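Local coordinates for protein translation initiation factor eIF2B subunit delta (Schizosaccharomyces pombe, PDB 5B04) that forms part of the eIF2B complex, which catalyses the exchange of GDP for GTP on the gamma subunit of translation initiation factor eIF2, at residues 349-363 and 429-441. Numbering follows the deposited sequence.
Sequences NGALYSRAGTSLISL and SLKYDVTPPRLIT. With PO4 (phosphate ion), chain P.
Tyr353 lays its phenol end against the base of Tyr432, its CZ 3.4 Å from Tyr432 CB. The two rings are nearly parallel, planes at 23°, but slid so far that they barely overlap, centroids 5.1 Å apart. Val434 CG2 fills in at the edge of the Tyr353 ring, in its plane. With CG anti to the carbonyl carbon (chi1 -62°), the Tyr432 ring runs out from the strand, and its OH donates at 2.9 Å to O2 of a phosphate ion, probably from the crystallisation liquor; Arg163 also bonds this hydroxyl. A leucine in place of Tyr432 would probably cost the ion this donor and leave Tyr353 without its slid ring partner.

Arg355, bent at chi2 and chi3, curls back to give NE to Lys431 O, 2.8 Å away and near the guanidinium plane, while NH1 makes a salt bridge with Glu306. On the sheet face that carries Leu352 and Thr435, Asp433 OD2 takes the backbone N of Ser359 at 2.8 Å, met from above the carboxylate plane, tying the first turn of helix 358-367 to the sheet. Asp433 OD1 is held by Ser389.

Strands 352-355 and 432-435 pair antiparallel, Leu352 and Thr435 exchanging both backbone bonds. They are the central pair of a four-stranded sheet, flanked by 345-346 and 395-396, and helix 358-367 packs between them and strands 338-342 and 269-274 of the Rossmann-like sheet.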
loop_
_atom_site.group_PDB
_atom_site.type_symbol
_atom_site.label_atom_id
_atom_site.label_comp_id
_atom_site.label_asym_id
_atom_site.label_seq_id
_atom_site.Cartn_x
_atom_site.Cartn_y
_atom_site.Cartn_z
ATOM N N ASN G 349 -11.858 -5.153 15.898
ATOM C CA ASN G 349 -11.445 -3.851 15.387
ATOM C C ASN G 349 -12.534 -3.245 14.510
ATOM O O ASN G 349 -12.369 -2.155 13.963
ATOM C CB ASN G 349 -10.136 -3.957 14.604
ATOM C CG ASN G 349 -10.325 -4.570 13.232
ATOM O OD1 ASN G 349 -10.921 -5.637 13.093
ATOM N ND2 ASN G 349 -9.822 -3.892 12.208
ATOM N N GLY G 350 -13.645 -3.962 14.383
ATOM C CA GLY G 350 -14.779 -3.486 13.613
ATOM C C GLY G 350 -14.844 -4.082 12.221
ATOM O O GLY G 350 -15.758 -3.786 11.453
ATOM N N ALA G 351 -13.872 -4.927 11.896
ATOM C CA ALA G 351 -13.800 -5.532 10.571
ATOM C C ALA G 351 -14.743 -6.724 10.446
ATOM O O ALA G 351 -15.010 -7.423 11.423
ATOM C CB ALA G 351 -12.373 -5.953 10.258
ATOM N N LEU G 352 -15.239 -6.947 9.233
ATOM C CA LEU G 352 -16.135 -8.062 8.953
ATOM C C LEU G 352 -15.371 -9.252 8.382
ATOM O O LEU G 352 -14.641 -9.122 7.398
ATOM C CB LEU G 352 -17.239 -7.629 7.986
ATOM C CG LEU G 352 -18.070 -8.731 7.324
ATOM C CD1 LEU G 352 -18.828 -9.543 8.362
ATOM C CD2 LEU G 352 -19.025 -8.134 6.302
ATOM N N TYR G 353 -15.546 -10.412 9.005
ATOM C CA TYR G 353 -14.880 -11.634 8.570
ATOM C C TYR G 353 -15.889 -12.600 7.958
ATOM O O TYR G 353 -16.534 -13.370 8.668
ATOM C CB TYR G 353 -14.150 -12.288 9.746
ATOM C CG TYR G 353 -13.353 -13.524 9.390
ATOM C CD1 TYR G 353 -12.072 -13.420 8.861
ATOM C CD2 TYR G 353 -13.871 -14.794 9.605
ATOM C CE1 TYR G 353 -11.338 -14.548 8.542
ATOM C CE2 TYR G 353 -13.143 -15.926 9.288
ATOM C CZ TYR G 353 -11.878 -15.798 8.759
ATOM O OH TYR G 353 -11.156 -16.926 8.444
ATOM N N SER G 354 -16.029 -12.548 6.636
ATOM C CA SER G 354 -16.992 -13.392 5.937
ATOM C C SER G 354 -16.348 -14.124 4.764
ATOM O O SER G 354 -15.132 -14.309 4.732
ATOM C CB SER G 354 -18.177 -12.558 5.449
ATOM O OG SER G 354 -19.143 -13.373 4.809
ATOM N N ARG G 355 -17.170 -14.535 3.802
ATOM C CA ARG G 355 -16.698 -15.319 2.663
ATOM C C ARG G 355 -15.710 -14.549 1.787
ATOM O O ARG G 355 -15.671 -13.320 1.811
ATOM C CB ARG G 355 -17.882 -15.798 1.822
ATOM C CG ARG G 355 -18.751 -16.841 2.512
ATOM C CD ARG G 355 -17.930 -18.043 2.965
ATOM N NE ARG G 355 -17.045 -18.538 1.912
ATOM C CZ ARG G 355 -17.392 -19.450 1.010
ATOM N NH1 ARG G 355 -18.609 -19.974 1.025
ATOM N NH2 ARG G 355 -16.519 -19.838 0.089
ATOM N N ALA G 356 -14.941 -15.297 0.999
ATOM C CA ALA G 356 -13.742 -14.805 0.316
ATOM C C ALA G 356 -13.908 -13.539 -0.533
ATOM O O ALA G 356 -12.961 -12.765 -0.672
ATOM C CB ALA G 356 -13.170 -15.916 -0.552
ATOM N N GLY G 357 -15.086 -13.328 -1.108
ATOM C CA GLY G 357 -15.276 -12.204 -2.009
ATOM C C GLY G 357 -15.973 -11.003 -1.399
ATOM O O GLY G 357 -16.208 -10.001 -2.078
ATOM N N THR G 358 -16.286 -11.097 -0.112
ATOM C CA THR G 358 -17.115 -10.102 0.566
ATOM C C THR G 358 -16.495 -8.701 0.595
ATOM O O THR G 358 -17.204 -7.704 0.453
ATOM C CB THR G 358 -17.420 -10.545 2.009
ATOM O OG1 THR G 358 -17.931 -11.884 1.998
ATOM C CG2 THR G 358 -18.444 -9.624 2.649
ATOM N N SER G 359 -15.180 -8.625 0.777
ATOM C CA SER G 359 -14.494 -7.334 0.811
ATOM C C SER G 359 -14.592 -6.612 -0.527
ATOM O O SER G 359 -14.720 -5.388 -0.571
ATOM C CB SER G 359 -13.028 -7.512 1.190
ATOM O OG SER G 359 -12.393 -8.400 0.288
ATOM N N LEU G 360 -14.523 -7.375 -1.613
ATOM C CA LEU G 360 -14.659 -6.811 -2.950
ATOM C C LEU G 360 -16.054 -6.230 -3.145
ATOM O O LEU G 360 -16.217 -5.181 -3.769
ATOM C CB LEU G 360 -14.368 -7.869 -4.016
ATOM C CG LEU G 360 -12.889 -8.195 -4.234
ATOM C CD1 LEU G 360 -12.729 -9.387 -5.162
ATOM C CD2 LEU G 360 -12.153 -6.982 -4.783
ATOM N N ILE G 361 -17.055 -6.919 -2.603
ATOM C CA ILE G 361 -18.427 -6.427 -2.623
ATOM C C ILE G 361 -18.512 -5.084 -1.909
ATOM O O ILE G 361 -19.081 -4.123 -2.427
ATOM C CB ILE G 361 -19.402 -7.418 -1.951
ATOM C CG1 ILE G 361 -19.327 -8.793 -2.618
ATOM C CG2 ILE G 361 -20.823 -6.877 -1.986
ATOM C CD1 ILE G 361 -19.897 -8.827 -4.017
ATOM N N SER G 362 -17.928 -5.027 -0.718
ATOM C CA SER G 362 -17.983 -3.834 0.116
ATOM C C SER G 362 -17.136 -2.696 -0.447
ATOM O O SER G 362 -17.482 -1.524 -0.297
ATOM C CB SER G 362 -17.529 -4.165 1.537
ATOM O OG SER G 362 -18.208 -5.306 2.033
ATOM N N LEU G 363 -16.026 -3.045 -1.092
ATOM C CA LEU G 363 -15.126 -2.042 -1.652
ATOM C C LEU G 363 -15.760 -1.317 -2.835
ATOM O O LEU G 363 -15.813 -0.087 -2.861
ATOM C CB LEU G 363 -13.804 -2.683 -2.078
ATOM C CG LEU G 363 -12.780 -1.742 -2.718
ATOM C CD1 LEU G 363 -12.521 -0.536 -1.827
ATOM C CD2 LEU G 363 -11.484 -2.478 -3.009
ATOM N N SER G 429 -7.669 -21.598 -3.254
ATOM C CA SER G 429 -8.923 -20.911 -2.987
ATOM C C SER G 429 -9.126 -20.727 -1.487
ATOM O O SER G 429 -9.342 -21.694 -0.758
ATOM C CB SER G 429 -10.100 -21.679 -3.589
ATOM O OG SER G 429 -11.311 -20.960 -3.428
ATOM N N LEU G 430 -9.040 -19.481 -1.029
ATOM C CA LEU G 430 -9.339 -19.161 0.359
ATOM C C LEU G 430 -10.847 -19.116 0.549
ATOM O O LEU G 430 -11.582 -18.756 -0.371
ATOM C CB LEU G 430 -8.712 -17.826 0.764
ATOM C CG LEU G 430 -7.199 -17.679 0.595
ATOM C CD1 LEU G 430 -6.740 -16.328 1.117
ATOM C CD2 LEU G 430 -6.466 -18.806 1.297
ATOM N N LYS G 431 -11.311 -19.487 1.736
ATOM C CA LYS G 431 -12.741 -19.485 2.011
ATOM C C LYS G 431 -13.213 -18.147 2.562
ATOM O O LYS G 431 -14.361 -17.756 2.353
ATOM C CB LYS G 431 -13.105 -20.603 2.991
ATOM C CG LYS G 431 -13.054 -21.998 2.393
ATOM C CD LYS G 431 -14.167 -22.874 2.951
ATOM C CE LYS G 431 -14.202 -24.228 2.261
ATOM N NZ LYS G 431 -15.372 -25.043 2.691
ATOM N N TYR G 432 -12.327 -17.441 3.257
ATOM C CA TYR G 432 -12.748 -16.255 3.993
ATOM C C TYR G 432 -12.003 -14.980 3.612
ATOM O O TYR G 432 -11.119 -14.988 2.757
ATOM C CB TYR G 432 -12.616 -16.513 5.491
ATOM C CG TYR G 432 -13.509 -17.638 5.957
ATOM C CD1 TYR G 432 -14.880 -17.454 6.075
ATOM C CD2 TYR G 432 -12.986 -18.889 6.255
ATOM C CE1 TYR G 432 -15.705 -18.481 6.489
ATOM C CE2 TYR G 432 -13.803 -19.922 6.671
ATOM C CZ TYR G 432 -15.161 -19.712 6.787
ATOM O OH TYR G 432 -15.979 -20.738 7.201
ATOM N N ASP G 433 -12.373 -13.887 4.274
ATOM C CA ASP G 433 -12.026 -12.554 3.806
ATOM C C ASP G 433 -12.245 -11.503 4.891
ATOM O O ASP G 433 -13.319 -11.434 5.488
ATOM C CB ASP G 433 -12.867 -12.225 2.574
ATOM C CG ASP G 433 -12.339 -11.051 1.795
ATOM O OD1 ASP G 433 -11.168 -10.668 1.998
ATOM O OD2 ASP G 433 -13.101 -10.524 0.959
ATOM N N VAL G 434 -11.228 -10.685 5.142
ATOM C CA VAL G 434 -11.329 -9.641 6.156
ATOM C C VAL G 434 -11.680 -8.294 5.532
ATOM O O VAL G 434 -10.861 -7.681 4.848
ATOM C CB VAL G 434 -10.022 -9.501 6.958
ATOM C CG1 VAL G 434 -10.134 -8.359 7.958
ATOM C CG2 VAL G 434 -9.692 -10.804 7.666
ATOM N N THR G 435 -12.905 -7.840 5.774
ATOM C CA THR G 435 -13.364 -6.560 5.250
ATOM C C THR G 435 -13.151 -5.450 6.275
ATOM O O THR G 435 -13.762 -5.467 7.343
ATOM C CB THR G 435 -14.852 -6.610 4.861
ATOM O OG1 THR G 435 -15.126 -7.822 4.147
ATOM C CG2 THR G 435 -15.212 -5.416 3.992
ATOM N N PRO G 436 -12.282 -4.481 5.948
ATOM C CA PRO G 436 -11.926 -3.364 6.832
ATOM C C PRO G 436 -13.141 -2.579 7.322
ATOM O O PRO G 436 -14.116 -2.443 6.584
ATOM C CB PRO G 436 -11.027 -2.486 5.950
ATOM C CG PRO G 436 -11.290 -2.930 4.550
ATOM C CD PRO G 436 -11.600 -4.385 4.648
ATOM N N PRO G 437 -13.076 -2.069 8.563
ATOM C CA PRO G 437 -14.173 -1.355 9.230
ATOM C C PRO G 437 -14.681 -0.150 8.444
ATOM O O PRO G 437 -15.881 0.126 8.459
ATOM C CB PRO G 437 -13.542 -0.903 10.550
ATOM C CG PRO G 437 -12.442 -1.869 10.789
ATOM C CD PRO G 437 -11.896 -2.191 9.436
ATOM N N ARG G 438 -13.780 0.550 7.761
ATOM C CA ARG G 438 -14.146 1.755 7.023
ATOM C C ARG G 438 -15.062 1.461 5.838
ATOM O O ARG G 438 -15.640 2.376 5.252
ATOM C CB ARG G 438 -12.890 2.483 6.534
ATOM C CG ARG G 438 -11.839 1.578 5.912
ATOM C CD ARG G 438 -10.831 2.383 5.107
ATOM N NE ARG G 438 -9.667 1.589 4.723
ATOM C CZ ARG G 438 -8.767 1.968 3.822
ATOM N NH1 ARG G 438 -8.902 3.131 3.197
ATOM N NH2 ARG G 438 -7.737 1.183 3.536
ATOM N N LEU G 439 -15.194 0.185 5.488
ATOM C CA LEU G 439 -16.031 -0.208 4.362
ATOM C C LEU G 439 -17.389 -0.731 4.815
ATOM O O LEU G 439 -18.284 -0.936 3.996
ATOM C CB LEU G 439 -15.316 -1.257 3.509
ATOM C CG LEU G 439 -14.077 -0.746 2.769
ATOM C CD1 LEU G 439 -13.495 -1.821 1.866
ATOM C CD2 LEU G 439 -14.412 0.507 1.974
ATOM N N ILE G 440 -17.543 -0.947 6.118
ATOM C CA ILE G 440 -18.836 -1.334 6.673
ATOM C C ILE G 440 -19.572 -0.095 7.174
ATOM O O ILE G 440 -19.057 0.650 8.008
ATOM C CB ILE G 440 -18.699 -2.353 7.828
ATOM C CG1 ILE G 440 -18.480 -3.767 7.283
ATOM C CG2 ILE G 440 -19.945 -2.349 8.698
ATOM C CD1 ILE G 440 -17.069 -4.050 6.821
ATOM N N THR G 441 -20.773 0.126 6.651
ATOM C CA THR G 441 -21.573 1.284 7.031
ATOM C C THR G 441 -22.224 1.085 8.395
ATOM O O THR G 441 -22.149 1.955 9.264
ATOM C CB THR G 441 -22.666 1.580 5.986
ATOM O OG1 THR G 441 -22.058 2.030 4.770
ATOM C CG2 THR G 441 -23.616 2.654 6.493
HETATM P P PO4 P . -19.654 -19.239 6.938
HETATM O O1 PO4 P . -19.334 -17.828 6.505
HETATM O O2 PO4 P . -18.606 -19.720 7.913
HETATM O O3 PO4 P . -21.009 -19.261 7.606
HETATM O O4 PO4 P . -19.673 -20.146 5.731
#